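Local coordinates for amino acid adenylation domain-containing protein (Bacillus stratosphericus LAMA 585, PDB 6ULY) that probably selects a keto acid and activates it as an acyl adenylate, serving as the adenylation domain of a nonribosomal depsipeptide synthetase, at residues Ala80-Phe85 against Met219-Ile224; Val233-Tyr236 against Glu240-Arg243; Asp69-Gln74 against Trp86-Gly91; Asp213-Trp218 against Val228-Val233; Thr58-Leu63 against Gly91-Thr96. All coordinates share one frame; numbering follows the deposited sequence.

Contact 1: residues Ala80-Phe85 against Met219-Ile224; sequences AMVTAF and MPLDHI. With QA7 (5'-O-{(S)-hydroxy[(4-methyl-2-oxopentanoyl)oxy]phosphoryl}adenosine), chain C.
Met-81 and Leu-221 run alongside each other in opposite senses, the thioether heading outward from its helix while the leucine comes the other way. With CG anti to the backbone N (chi1 173°), the methionine reaches toward residues 219-224, and a bend at chi3 (50°) lays its terminal methyl on the base of the partner: CE lies 3.6 Å from Leu-221 CB, with Met-81 SD at 4.0 Å from the same carbon. Further out, Leu-221 CD1 comes within 3.8 Å of Met-81 CE. The Leu-221 side chain meets that of Val-82 at a slant, and Val-82 CG2 comes to 3.5 Å from Leu-221 CD1, a close carbon-carbon approach. The grip is wholly apolar. It joins the early turns of helix 78-91 to the loop between strand 214-217 and helix 224-237, where Leu-221, second residue of a type I turn from Pro-220 to His-223, points its side chain toward helix 78-91. His-231 of helix 224-237 packs against both Val-82 and Leu-221. His-223, the last residue of the turn, is also the N-cap of helix 224-237, its ND1 hydrogen-bonded to Gly-225 N, and here the loop enters the pocket of the bound keto acyl adenylate. There His-223 CE1 stands 3.3 Å from O30 of the ligand, which sits at the edge of the imidazole near its plane, and Ile-224 CG2 approaches the keto oxygen O31 at 3.2 Å.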
# COMPACT_ATOMS: atom_id res chain seq x y z
N ALA A 80 -0.88 33.12 -7.33
CA ALA A 80 -1.15 32.45 -8.60
C ALA A 80 -2.06 31.24 -8.42
O ALA A 80 -2.90 30.96 -9.28
CB ALA A 80 0.17 32.05 -9.26
N MET A 81 -1.90 30.50 -7.31
CA MET A 81 -2.68 29.28 -7.13
C MET A 81 -4.14 29.59 -6.81
O MET A 81 -5.05 28.99 -7.39
CB MET A 81 -2.07 28.42 -6.02
CG MET A 81 -2.92 27.21 -5.64
SD MET A 81 -1.95 25.87 -4.91
CE MET A 81 -1.02 26.75 -3.66
N VAL A 82 -4.37 30.50 -5.86
CA VAL A 82 -5.73 30.95 -5.56
C VAL A 82 -6.42 31.43 -6.84
O VAL A 82 -7.58 31.10 -7.11
CB VAL A 82 -5.71 32.05 -4.49
CG1 VAL A 82 -7.06 32.74 -4.40
CG2 VAL A 82 -5.31 31.48 -3.14
N THR A 83 -5.72 32.24 -7.63
CA THR A 83 -6.30 32.77 -8.85
C THR A 83 -6.55 31.65 -9.86
O THR A 83 -7.60 31.62 -10.51
CB THR A 83 -5.38 33.83 -9.46
OG1 THR A 83 -5.19 34.89 -8.52
CG2 THR A 83 -5.97 34.41 -10.74
N ALA A 84 -5.59 30.74 -10.00
CA ALA A 84 -5.76 29.63 -10.92
C ALA A 84 -6.91 28.73 -10.50
O ALA A 84 -7.64 28.20 -11.35
CB ALA A 84 -4.46 28.82 -11.00
N PHE A 85 -7.09 28.54 -9.20
CA PHE A 85 -8.18 27.70 -8.71
C PHE A 85 -9.53 28.27 -9.12
O PHE A 85 -10.42 27.54 -9.57
CB PHE A 85 -8.10 27.58 -7.19
CG PHE A 85 -9.27 26.86 -6.58
CD1 PHE A 85 -9.28 25.48 -6.47
CD2 PHE A 85 -10.36 27.58 -6.10
CE1 PHE A 85 -10.35 24.82 -5.90
CE2 PHE A 85 -11.44 26.92 -5.53
CZ PHE A 85 -11.43 25.54 -5.43
N MET A 219 -0.43 27.19 5.98
CA MET A 219 -0.41 25.80 5.55
C MET A 219 -0.67 25.71 4.05
O MET A 219 -1.35 26.57 3.47
CB MET A 219 -1.46 25.00 6.32
CG MET A 219 -1.00 24.59 7.71
SD MET A 219 0.32 23.36 7.66
CE MET A 219 -0.58 21.92 7.06
N PRO A 220 -0.15 24.68 3.38
CA PRO A 220 -0.32 24.58 1.93
C PRO A 220 -1.78 24.54 1.51
O PRO A 220 -2.61 23.86 2.13
CB PRO A 220 0.39 23.26 1.58
CG PRO A 220 1.29 22.98 2.72
CD PRO A 220 0.62 23.55 3.93
N LEU A 221 -2.09 25.25 0.43
CA LEU A 221 -3.41 25.19 -0.18
C LEU A 221 -3.70 23.84 -0.82
O LEU A 221 -4.85 23.58 -1.18
CB LEU A 221 -3.56 26.29 -1.22
CG LEU A 221 -3.71 27.72 -0.70
CD1 LEU A 221 -3.67 28.71 -1.86
CD2 LEU A 221 -5.00 27.87 0.10
N ASP A 222 -2.68 22.99 -0.99
CA ASP A 222 -2.89 21.63 -1.45
C ASP A 222 -3.28 20.68 -0.32
O ASP A 222 -3.61 19.53 -0.58
CB ASP A 222 -1.63 21.11 -2.14
CG ASP A 222 -0.41 21.15 -1.24
OD1 ASP A 222 -0.19 20.17 -0.48
OD2 ASP A 222 0.33 22.16 -1.28
N HIS A 223 -3.23 21.15 0.93
CA HIS A 223 -3.78 20.42 2.07
C HIS A 223 -5.26 20.76 2.19
O HIS A 223 -5.66 21.92 2.03
CB HIS A 223 -3.04 20.79 3.35
CG HIS A 223 -3.33 19.88 4.51
ND1 HIS A 223 -4.61 19.60 4.94
CD2 HIS A 223 -2.50 19.20 5.34
CE1 HIS A 223 -4.56 18.78 5.98
NE2 HIS A 223 -3.29 18.53 6.24
N ILE A 224 -6.08 19.74 2.47
CA ILE A 224 -7.53 19.92 2.45
C ILE A 224 -7.95 20.99 3.45
O ILE A 224 -8.89 21.75 3.20
CB ILE A 224 -8.23 18.57 2.71
CG1 ILE A 224 -9.72 18.66 2.34
CG2 ILE A 224 -8.07 18.13 4.16
CD1 ILE A 224 -9.97 18.58 0.85
C01 QA7 C . -8.58 19.13 10.55
C02 QA7 C . -7.84 19.04 9.27
C03 QA7 C . -8.59 19.76 8.19
C04 QA7 C . -7.57 17.58 9.09
C05 QA7 C . -7.69 17.01 7.71
C06 QA7 C . -6.57 16.21 7.15
C10 QA7 C . -6.25 12.75 7.21
C11 QA7 C . -5.71 11.94 8.18
C12 QA7 C . -6.89 11.31 9.04
C13 QA7 C . -6.38 11.12 10.14
C14 QA7 C . -5.19 12.24 10.34
C16 QA7 C . -6.25 14.29 10.94
C18 QA7 C . -6.12 14.25 13.06
C19 QA7 C . -6.14 14.45 14.44
C21 QA7 C . -5.11 12.50 14.76
C23 QA7 C . -5.56 13.13 12.61
N15 QA7 C . -5.64 13.19 11.27
N17 QA7 C . -6.55 14.95 12.01
N20 QA7 C . -5.64 13.57 15.23
N22 QA7 C . -5.05 12.26 13.49
N24 QA7 C . -6.74 15.61 14.95
O07 QA7 C . -6.66 15.57 5.96
O09 QA7 C . -5.28 13.31 6.40
O25 QA7 C . -4.98 12.75 9.21
O26 QA7 C . -5.67 9.87 10.30
O27 QA7 C . -7.54 10.08 8.48
O28 QA7 C . -4.64 15.11 4.75
O29 QA7 C . -6.40 13.79 4.36
O30 QA7 C . -5.61 16.15 7.74
O31 QA7 C . -8.66 17.16 7.13
P08 QA7 C . -5.71 14.43 5.39

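Contact 2: residues Val233-Tyr236 against Glu240-Arg243; sequences VNVY and EQIR
In the beta-alpha-beta unit made of strand 214-217, helix 224-237 and strand 240-243, Asn-234 of the helix lies against Gln-241 of the returning strand. The two side chains meet at a slant, their amide planes 75° apart, too steep for stacking. The amide nitrogen of the glutamine rides over the stem of the asparagine, Gln-241 NE2 lying 3.2 Å from Asn-234 CB, and also touches a valine methyl, Val-235 CG2, at 3.4 Å. In return Asn-234 ND2 lies 3.4 Å from Gln-241 CB. The glutamine starts with CG between its backbone N and carbonyl carbon (chi1 61°) and is extended beyond (chi2 179°), which together carry its amide up beside the helix. A water spans the polar ends: it donates to Gln-241 OE1 at 2.6 Å and weakly accepts from Asn-234 ND2 at 3.3 Å. Partners in the surrounding fold fix both amides further. Gln-241 NE2 is hydrogen-bonded to Tyr-46 OH and Gln-241 OE1 to His-231 ND1, while Asn-234 OD1 is held by Lys-267 NZ. The buried amides thus have partners where helix 224-237 packs on the strand that follows it, 240-243, the helix-on-sheet layering of a beta-alpha-beta crossover.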
# COMPACT_ATOMS: atom_id res chain seq x y z
N VAL A 233 -13.90 28.28 3.28
CA VAL A 233 -14.69 28.80 4.39
C VAL A 233 -14.60 30.32 4.42
O VAL A 233 -15.59 31.01 4.69
CB VAL A 233 -14.21 28.19 5.73
CG1 VAL A 233 -14.65 29.06 6.90
CG2 VAL A 233 -14.75 26.78 5.88
N ASN A 234 -13.42 30.87 4.14
CA ASN A 234 -13.23 32.31 4.20
C ASN A 234 -13.99 33.02 3.07
O ASN A 234 -14.67 34.02 3.31
CB ASN A 234 -11.74 32.65 4.14
CG ASN A 234 -10.99 32.20 5.37
OD1 ASN A 234 -11.53 32.18 6.48
ND2 ASN A 234 -9.73 31.82 5.19
N VAL A 235 -13.88 32.50 1.85
CA VAL A 235 -14.61 33.10 0.73
C VAL A 235 -16.11 32.97 0.95
O VAL A 235 -16.88 33.90 0.65
CB VAL A 235 -14.18 32.46 -0.60
CG1 VAL A 235 -14.82 33.19 -1.78
CG2 VAL A 235 -12.67 32.47 -0.74
N TYR A 236 -16.56 31.83 1.49
CA TYR A 236 -17.98 31.62 1.73
C TYR A 236 -18.53 32.62 2.75
O TYR A 236 -19.63 33.17 2.57
CB TYR A 236 -18.23 30.20 2.22
CG TYR A 236 -19.69 29.90 2.50
CD1 TYR A 236 -20.22 30.06 3.78
CD2 TYR A 236 -20.54 29.48 1.49
CE1 TYR A 236 -21.56 29.79 4.04
CE2 TYR A 236 -21.88 29.21 1.74
CZ TYR A 236 -22.38 29.36 3.02
OH TYR A 236 -23.71 29.10 3.27
N GLU A 240 -12.03 38.45 5.71
CA GLU A 240 -10.67 38.77 5.30
C GLU A 240 -9.75 37.60 5.61
O GLU A 240 -9.78 37.06 6.72
CB GLU A 240 -10.19 40.03 6.03
CG GLU A 240 -9.24 40.89 5.23
CD GLU A 240 -9.96 41.68 4.16
OE1 GLU A 240 -10.99 42.30 4.48
OE2 GLU A 240 -9.49 41.67 3.00
N GLN A 241 -8.92 37.21 4.64
CA GLN A 241 -8.01 36.09 4.83
C GLN A 241 -6.61 36.48 4.35
O GLN A 241 -6.46 37.05 3.27
CB GLN A 241 -8.50 34.83 4.11
CG GLN A 241 -8.64 34.95 2.59
CD GLN A 241 -9.11 33.65 1.94
OE1 GLN A 241 -8.36 32.67 1.88
NE2 GLN A 241 -10.34 33.64 1.45
N ILE A 242 -5.61 36.17 5.17
CA ILE A 242 -4.21 36.46 4.87
C ILE A 242 -3.50 35.14 4.61
O ILE A 242 -3.57 34.21 5.42
CB ILE A 242 -3.54 37.23 6.02
CG1 ILE A 242 -4.13 38.64 6.13
CG2 ILE A 242 -2.03 37.31 5.82
CD1 ILE A 242 -5.12 38.81 7.26
N ARG A 243 -2.81 35.07 3.48
CA ARG A 243 -2.07 33.88 3.06
C ARG A 243 -0.58 34.14 3.20
O ARG A 243 -0.07 35.17 2.73
CB ARG A 243 -2.42 33.51 1.62
CG ARG A 243 -3.77 32.80 1.46
CD ARG A 243 -3.78 31.42 2.12
NE ARG A 243 -2.55 30.67 1.89
CZ ARG A 243 -2.33 29.42 2.30
NH1 ARG A 243 -3.27 28.76 2.96
NH2 ARG A 243 -1.17 28.85 2.05
O HOH W 1 -6.86 31.31 3.58

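Contact 3: residues Asp69-Gln74 against Trp86-Gly91; sequences DPVFFQ and WACVLG
Cys-88 of helix 78-91 is the residue that Val-71 and Phe-73 of strand 70-74 receive between them, and its short side chain can be traced in two steps. Its CB is directed at the strand and rests against Pro-95 of the neighbouring strand 94-97. From there SG swings to the position anti to the carbonyl carbon (chi1 -69°), which brings the sulfur up to both strand residues at once. On one side SG lies 3.7 Å from Phe-73 CZ and 3.8 Å from Phe-73 CE1, almost evenly shared by that bond of the ring rim. The sulfur is 4.9 Å from the centroid of the Phe-73 ring and 83° off its normal, hence at the edge and near the ring plane. This is a sulfur-aromatic contact in which the thiol faces ring C-H groups, whose slight positive character may suit a sulfur lone pair. Its other neighbour on strand 70-74 is the valine, with Val-71 CG2 at 4.0 Å from Cys-88 SG. Val-71 CG1 also sits in plane at the edge of the Phe-73 ring, so the two strand residues brace each other beside the sulfur. Phe-93 adds a further touch on Cys-88. The contact packs strand 70-74 on the helix that follows it in the beta-alpha-beta unit of strand 70-74, helix 78-91 and strand 94-97.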
# COMPACT_ATOMS: atom_id res chain seq x y z
N ASP A 69 -12.46 19.19 -17.97
CA ASP A 69 -11.05 18.82 -18.09
C ASP A 69 -10.35 19.01 -16.75
O ASP A 69 -10.63 19.98 -16.03
CB ASP A 69 -10.36 19.67 -19.16
CG ASP A 69 -10.81 19.33 -20.56
OD1 ASP A 69 -11.57 18.35 -20.72
OD2 ASP A 69 -10.41 20.04 -21.50
N PRO A 70 -9.44 18.11 -16.38
CA PRO A 70 -8.61 18.35 -15.20
C PRO A 70 -7.45 19.29 -15.52
O PRO A 70 -7.01 19.42 -16.66
CB PRO A 70 -8.10 16.95 -14.84
CG PRO A 70 -8.10 16.22 -16.12
CD PRO A 70 -9.25 16.76 -16.92
N VAL A 71 -6.97 19.95 -14.47
CA VAL A 71 -5.84 20.86 -14.55
C VAL A 71 -4.90 20.55 -13.39
O VAL A 71 -5.33 20.53 -12.24
CB VAL A 71 -6.28 22.33 -14.51
CG1 VAL A 71 -5.07 23.25 -14.64
CG2 VAL A 71 -7.29 22.61 -15.61
N PHE A 72 -3.63 20.33 -13.71
CA PHE A 72 -2.65 19.87 -12.73
C PHE A 72 -1.93 21.08 -12.14
O PHE A 72 -1.15 21.74 -12.83
CB PHE A 72 -1.67 18.91 -13.39
CG PHE A 72 -1.01 17.96 -12.44
CD1 PHE A 72 -1.54 16.69 -12.24
CD2 PHE A 72 0.13 18.32 -11.74
CE1 PHE A 72 -0.95 15.81 -11.37
CE2 PHE A 72 0.74 17.42 -10.87
CZ PHE A 72 0.19 16.17 -10.68
N PHE A 73 -2.19 21.37 -10.87
CA PHE A 73 -1.60 22.53 -10.21
C PHE A 73 -0.21 22.20 -9.67
O PHE A 73 -0.03 21.20 -8.98
CB PHE A 73 -2.50 23.01 -9.07
CG PHE A 73 -3.69 23.82 -9.52
CD1 PHE A 73 -4.18 23.70 -10.81
CD2 PHE A 73 -4.31 24.70 -8.65
CE1 PHE A 73 -5.27 24.44 -11.22
CE2 PHE A 73 -5.40 25.45 -9.06
CZ PHE A 73 -5.88 25.32 -10.34
N GLN A 74 0.75 23.08 -9.97
CA GLN A 74 2.13 22.97 -9.48
C GLN A 74 2.59 24.40 -9.18
O GLN A 74 3.21 25.05 -10.02
CB GLN A 74 3.03 22.27 -10.49
CG GLN A 74 2.85 20.77 -10.54
CD GLN A 74 3.40 20.07 -9.32
OE1 GLN A 74 4.55 19.63 -9.31
NE2 GLN A 74 2.59 19.97 -8.27
N TRP A 86 -9.71 29.58 -8.98
CA TRP A 86 -11.00 30.18 -9.28
C TRP A 86 -11.22 30.34 -10.78
O TRP A 86 -12.37 30.22 -11.24
CB TRP A 86 -11.12 31.51 -8.56
CG TRP A 86 -11.34 31.32 -7.09
CD1 TRP A 86 -10.43 31.50 -6.09
CD2 TRP A 86 -12.54 30.88 -6.47
NE1 TRP A 86 -11.00 31.21 -4.88
CE2 TRP A 86 -12.30 30.83 -5.08
CE3 TRP A 86 -13.81 30.53 -6.94
CZ2 TRP A 86 -13.28 30.44 -4.17
CZ3 TRP A 86 -14.78 30.15 -6.03
CH2 TRP A 86 -14.51 30.11 -4.66
N ALA A 87 -10.16 30.56 -11.55
CA ALA A 87 -10.30 30.47 -13.00
C ALA A 87 -10.89 29.12 -13.40
O ALA A 87 -11.80 29.04 -14.23
CB ALA A 87 -8.95 30.70 -13.67
N CYS A 88 -10.37 28.04 -12.80
CA CYS A 88 -10.89 26.71 -13.09
C CYS A 88 -12.34 26.57 -12.66
O CYS A 88 -13.17 26.01 -13.38
CB CYS A 88 -10.02 25.66 -12.41
SG CYS A 88 -8.36 25.48 -13.10
N VAL A 89 -12.67 27.06 -11.46
CA VAL A 89 -14.06 27.08 -11.01
C VAL A 89 -14.94 27.79 -12.03
O VAL A 89 -16.04 27.32 -12.35
CB VAL A 89 -14.16 27.74 -9.63
CG1 VAL A 89 -15.62 28.04 -9.29
CG2 VAL A 89 -13.53 26.84 -8.57
N LEU A 90 -14.48 28.92 -12.56
CA LEU A 90 -15.29 29.66 -13.53
C LEU A 90 -15.45 28.88 -14.82
O LEU A 90 -16.54 28.87 -15.41
CB LEU A 90 -14.66 31.03 -13.81
CG LEU A 90 -14.68 32.05 -12.68
CD1 LEU A 90 -14.02 33.34 -13.12
CD2 LEU A 90 -16.11 32.32 -12.21
N GLY A 91 -14.39 28.22 -15.27
CA GLY A 91 -14.45 27.50 -16.52
C GLY A 91 -15.03 26.11 -16.44
O GLY A 91 -15.16 25.44 -17.47

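Contact 4: residues Asp213-Trp218 against Val228-Val233; sequences DVSLDW and VMFHLV
Phe-230 is the residue of helix 224-237 that meets Ser-215 and Asp-217 on strand 214-217. Val-228 opens a wider pi-type turn, its carbonyl O accepting from Val-233 N at 3.1 Å. Met-229 follows and touches the bound acyl adenylate. Next comes Phe-230, whose first torsion (chi1 -95°) lies away from the usual staggered values and carries the ring to the strand. Ser-215 OG approaches the ring edge near its plane, only 3.0 Å from Phe-230 CD1. Asp-217 OD1 lies 3.4 Å from Phe-230 CB, its carboxylate plane turned 66° from the ring. That carboxylate has firmer partners: OD2 takes a hydrogen bond from Met-219 N, and OD1 one from Trp-269 NE1. His-231 then leads away toward Trp-86 and Gln-241. The axes of strand 214-217 and of helical segment 228-233 approach to 9.3 Å with their directions 134° apart, as expected of the first strand and the returning helix of a beta-alpha-beta unit.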
# COMPACT_ATOMS: atom_id res chain seq x y z
N ASP A 213 -14.46 37.77 10.62
CA ASP A 213 -13.23 37.05 10.94
C ASP A 213 -12.06 37.62 10.13
O ASP A 213 -12.23 38.12 9.02
CB ASP A 213 -13.38 35.56 10.64
CG ASP A 213 -14.41 34.87 11.54
OD1 ASP A 213 -14.69 35.40 12.63
OD2 ASP A 213 -14.91 33.79 11.15
N VAL A 214 -10.87 37.55 10.72
CA VAL A 214 -9.62 37.81 10.01
C VAL A 214 -8.81 36.51 10.03
O VAL A 214 -8.43 36.04 11.11
CB VAL A 214 -8.83 38.97 10.64
CG1 VAL A 214 -7.54 39.20 9.87
CG2 VAL A 214 -9.69 40.24 10.66
N SER A 215 -8.57 35.94 8.86
CA SER A 215 -7.99 34.61 8.75
C SER A 215 -6.53 34.68 8.36
O SER A 215 -6.14 35.44 7.46
CB SER A 215 -8.76 33.77 7.72
OG SER A 215 -8.28 32.44 7.71
N LEU A 216 -5.71 33.87 9.03
CA LEU A 216 -4.30 33.71 8.71
C LEU A 216 -4.00 32.24 8.48
O LEU A 216 -4.28 31.41 9.36
CB LEU A 216 -3.41 34.27 9.83
CG LEU A 216 -1.91 34.03 9.65
CD1 LEU A 216 -1.38 34.71 8.39
CD2 LEU A 216 -1.18 34.52 10.88
N ASP A 217 -3.44 31.91 7.32
CA ASP A 217 -3.10 30.53 6.99
C ASP A 217 -1.78 30.51 6.23
O ASP A 217 -1.66 31.15 5.17
CB ASP A 217 -4.20 29.87 6.15
CG ASP A 217 -4.08 28.35 6.12
OD1 ASP A 217 -5.04 27.68 5.69
OD2 ASP A 217 -3.02 27.83 6.55
N TRP A 218 -0.80 29.78 6.75
CA TRP A 218 0.43 29.48 6.04
C TRP A 218 0.52 28.03 5.58
O TRP A 218 1.45 27.68 4.86
CB TRP A 218 1.65 29.82 6.91
CG TRP A 218 1.63 29.19 8.27
CD1 TRP A 218 1.26 29.79 9.44
CD2 TRP A 218 1.99 27.84 8.60
NE1 TRP A 218 1.37 28.89 10.48
CE2 TRP A 218 1.82 27.69 9.99
CE3 TRP A 218 2.44 26.75 7.85
CZ2 TRP A 218 2.07 26.50 10.65
CZ3 TRP A 218 2.69 25.56 8.51
CH2 TRP A 218 2.51 25.44 9.89
N VAL A 228 -10.13 23.97 1.89
CA VAL A 228 -11.53 23.95 2.30
C VAL A 228 -11.70 24.60 3.67
O VAL A 228 -12.40 25.61 3.80
CB VAL A 228 -12.09 22.51 2.32
CG1 VAL A 228 -13.57 22.52 2.74
CG2 VAL A 228 -11.93 21.85 0.96
N MET A 229 -11.07 24.02 4.70
CA MET A 229 -11.36 24.45 6.06
C MET A 229 -11.11 25.94 6.25
O MET A 229 -11.73 26.57 7.11
CB MET A 229 -10.53 23.65 7.06
CG MET A 229 -10.85 23.98 8.51
SD MET A 229 -9.95 22.96 9.70
CE MET A 229 -8.26 23.49 9.39
N PHE A 230 -10.22 26.53 5.45
CA PHE A 230 -9.90 27.95 5.58
C PHE A 230 -10.24 28.72 4.31
O PHE A 230 -11.17 29.52 4.32
CB PHE A 230 -8.44 28.13 6.00
CG PHE A 230 -8.28 28.27 7.49
CD1 PHE A 230 -7.85 29.46 8.04
CD2 PHE A 230 -8.60 27.22 8.33
CE1 PHE A 230 -7.72 29.60 9.40
CE2 PHE A 230 -8.48 27.36 9.70
CZ PHE A 230 -8.04 28.55 10.24
N HIS A 231 -9.53 28.48 3.21
CA HIS A 231 -9.72 29.33 2.04
C HIS A 231 -11.19 29.39 1.62
O HIS A 231 -11.77 30.47 1.52
CB HIS A 231 -8.85 28.85 0.88
CG HIS A 231 -9.05 29.62 -0.39
ND1 HIS A 231 -8.91 30.99 -0.45
CD2 HIS A 231 -9.38 29.21 -1.63
CE1 HIS A 231 -9.15 31.39 -1.69
NE2 HIS A 231 -9.44 30.33 -2.43
N LEU A 232 -11.81 28.22 1.40
CA LEU A 232 -13.20 28.23 0.94
C LEU A 232 -14.15 28.68 2.04
O LEU A 232 -15.13 29.38 1.77
CB LEU A 232 -13.59 26.85 0.41
CG LEU A 232 -12.97 26.47 -0.94
CD1 LEU A 232 -13.42 25.08 -1.35
CD2 LEU A 232 -13.30 27.49 -2.02
N VAL A 233 -13.90 28.28 3.28
CA VAL A 233 -14.69 28.80 4.39
C VAL A 233 -14.60 30.32 4.42
O VAL A 233 -15.59 31.01 4.69
CB VAL A 233 -14.21 28.19 5.73
CG1 VAL A 233 -14.65 29.06 6.90
CG2 VAL A 233 -14.75 26.78 5.88

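Contact 5: residues Thr58-Leu63 against Gly91-Thr96; sequences TGLRAL and GGFVPT
Apolar packing brings Leu-60 and the stem of Arg-61, both near the end of helix 46-62, against the ring of Phe-93. Leu-60 crosses the ring at a slant, its CB 3.8 Å from Phe-93 CE2 and its CD1 4.0 Å from Phe-93 CD2. Arg-61 uses a methylene instead: CG lies in plane at the ring edge, 4.0 Å from Phe-93 CZ. From CG to NE the arginine is extended (chi3 171°), and its guanidinium ends up nearly perpendicular to the phenyl plane, at 86°. A plain van der Waals approach, 4.0 Å, brings Arg-61 NH2 to Gly-91 CA. The ring is also met on one face, where Gly-91 O lies 3.2 Å above its plane, offset toward the rim. This carbonyl lies by the last turn of helix 78-91, which closes in a Schellman motif with Gly-92, at positive phi (73°), as the first residue to leave the helix; the chain then runs through Phe-93 into strand 94-97. Polar contact passes through the charged end of Arg-61, whose NH2 donates to a water 3.0 Å from Arg-61 NH2, in the guanidinium plane. The same water sits so near Gly-91 O that the bridge between the two is doubtful. Outside the two segments, Arg-61 NH1 forms a salt bridge with Asp-162 OD1 and a hydrogen bond with Ala-164 O.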
# COMPACT_ATOMS: atom_id res chain seq x y z
N THR A 58 -9.31 33.33 -19.56
CA THR A 58 -9.10 33.58 -20.98
C THR A 58 -7.94 32.75 -21.52
O THR A 58 -8.03 32.16 -22.60
CB THR A 58 -8.83 35.07 -21.22
OG1 THR A 58 -9.99 35.83 -20.87
CG2 THR A 58 -8.47 35.31 -22.68
N GLY A 59 -6.83 32.71 -20.77
CA GLY A 59 -5.68 31.95 -21.23
C GLY A 59 -5.92 30.46 -21.23
O GLY A 59 -5.51 29.76 -22.16
N LEU A 60 -6.60 29.95 -20.20
CA LEU A 60 -6.87 28.51 -20.14
C LEU A 60 -7.74 28.07 -21.32
O LEU A 60 -7.46 27.04 -21.94
CB LEU A 60 -7.55 28.16 -18.81
CG LEU A 60 -6.72 28.42 -17.55
CD1 LEU A 60 -7.50 28.05 -16.31
CD2 LEU A 60 -5.40 27.67 -17.60
N ARG A 61 -8.77 28.85 -21.64
CA ARG A 61 -9.59 28.51 -22.80
C ARG A 61 -8.81 28.68 -24.10
O ARG A 61 -9.07 27.96 -25.07
CB ARG A 61 -10.86 29.37 -22.81
CG ARG A 61 -11.93 28.86 -21.86
CD ARG A 61 -13.11 29.80 -21.75
NE ARG A 61 -14.20 29.19 -20.99
CZ ARG A 61 -15.20 29.86 -20.42
NH1 ARG A 61 -15.25 31.18 -20.50
NH2 ARG A 61 -16.14 29.20 -19.75
N ALA A 62 -7.85 29.60 -24.13
CA ALA A 62 -6.99 29.72 -25.30
C ALA A 62 -6.14 28.48 -25.50
O ALA A 62 -5.76 28.15 -26.63
CB ALA A 62 -6.10 30.96 -25.18
N LEU A 63 -5.82 27.77 -24.42
CA LEU A 63 -5.05 26.53 -24.50
C LEU A 63 -5.93 25.31 -24.77
O LEU A 63 -5.41 24.20 -24.84
CB LEU A 63 -4.27 26.32 -23.20
CG LEU A 63 -3.22 27.40 -22.93
CD1 LEU A 63 -2.65 27.29 -21.52
CD2 LEU A 63 -2.11 27.34 -23.96
N GLY A 91 -14.39 28.22 -15.27
CA GLY A 91 -14.45 27.50 -16.52
C GLY A 91 -15.03 26.11 -16.44
O GLY A 91 -15.16 25.44 -17.47
N GLY A 92 -15.42 25.64 -15.25
CA GLY A 92 -15.81 24.26 -15.10
C GLY A 92 -14.66 23.29 -15.16
O GLY A 92 -14.88 22.08 -15.29
N PHE A 93 -13.44 23.79 -15.10
CA PHE A 93 -12.26 22.94 -15.06
C PHE A 93 -12.08 22.41 -13.65
O PHE A 93 -12.49 23.04 -12.67
CB PHE A 93 -11.03 23.72 -15.51
CG PHE A 93 -11.26 24.58 -16.72
CD1 PHE A 93 -12.01 24.11 -17.79
CD2 PHE A 93 -10.76 25.87 -16.79
CE1 PHE A 93 -12.23 24.90 -18.90
CE2 PHE A 93 -10.97 26.66 -17.89
CZ PHE A 93 -11.71 26.18 -18.95
N VAL A 94 -11.45 21.24 -13.55
CA VAL A 94 -11.28 20.56 -12.27
C VAL A 94 -9.82 20.65 -11.84
O VAL A 94 -8.96 19.93 -12.38
CB VAL A 94 -11.71 19.08 -12.37
CG1 VAL A 94 -11.73 18.46 -10.99
CG2 VAL A 94 -13.08 18.97 -13.02
N PRO A 95 -9.48 21.50 -10.87
CA PRO A 95 -8.10 21.55 -10.40
C PRO A 95 -7.70 20.26 -9.71
O PRO A 95 -8.50 19.62 -9.03
CB PRO A 95 -8.10 22.72 -9.41
CG PRO A 95 -9.32 23.50 -9.73
CD PRO A 95 -10.32 22.50 -10.20
N THR A 96 -6.43 19.91 -9.87
CA THR A 96 -5.81 18.81 -9.14
C THR A 96 -4.84 19.42 -8.14
O THR A 96 -3.74 19.84 -8.50
CB THR A 96 -5.11 17.86 -10.09
OG1 THR A 96 -6.02 17.46 -11.12
CG2 THR A 96 -4.60 16.64 -9.34
O HOH W 2 -15.64 26.29 -19.69

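Overall arrangement
The five contacts fall into two clusters, joined by contact 1 and by direct touches of Trp-86. Contacts 3 and 5, with centres 5 Å apart, share Gly-91, and their strands 70-74 and 94-97 are neighbours in one sheet. Contacts 2 and 4, centres 4 Å apart, share Val-233 and belong to a second sheet through strands 214-217 and 240-243. Helix 78-91 serves contacts 1 and 3, and Trp-86 NE1 reaches His-231 NE2 at 3.0 Å to tie contact 3 to contact 4. Met-219 O and Arg-243 NH2, 2.7 Å apart, similarly join contact 1 to contact 2. The acyl adenylate touches contacts 1 and 4, whereas in contact 2 the Asn-234 side chain is about 12 Å from it.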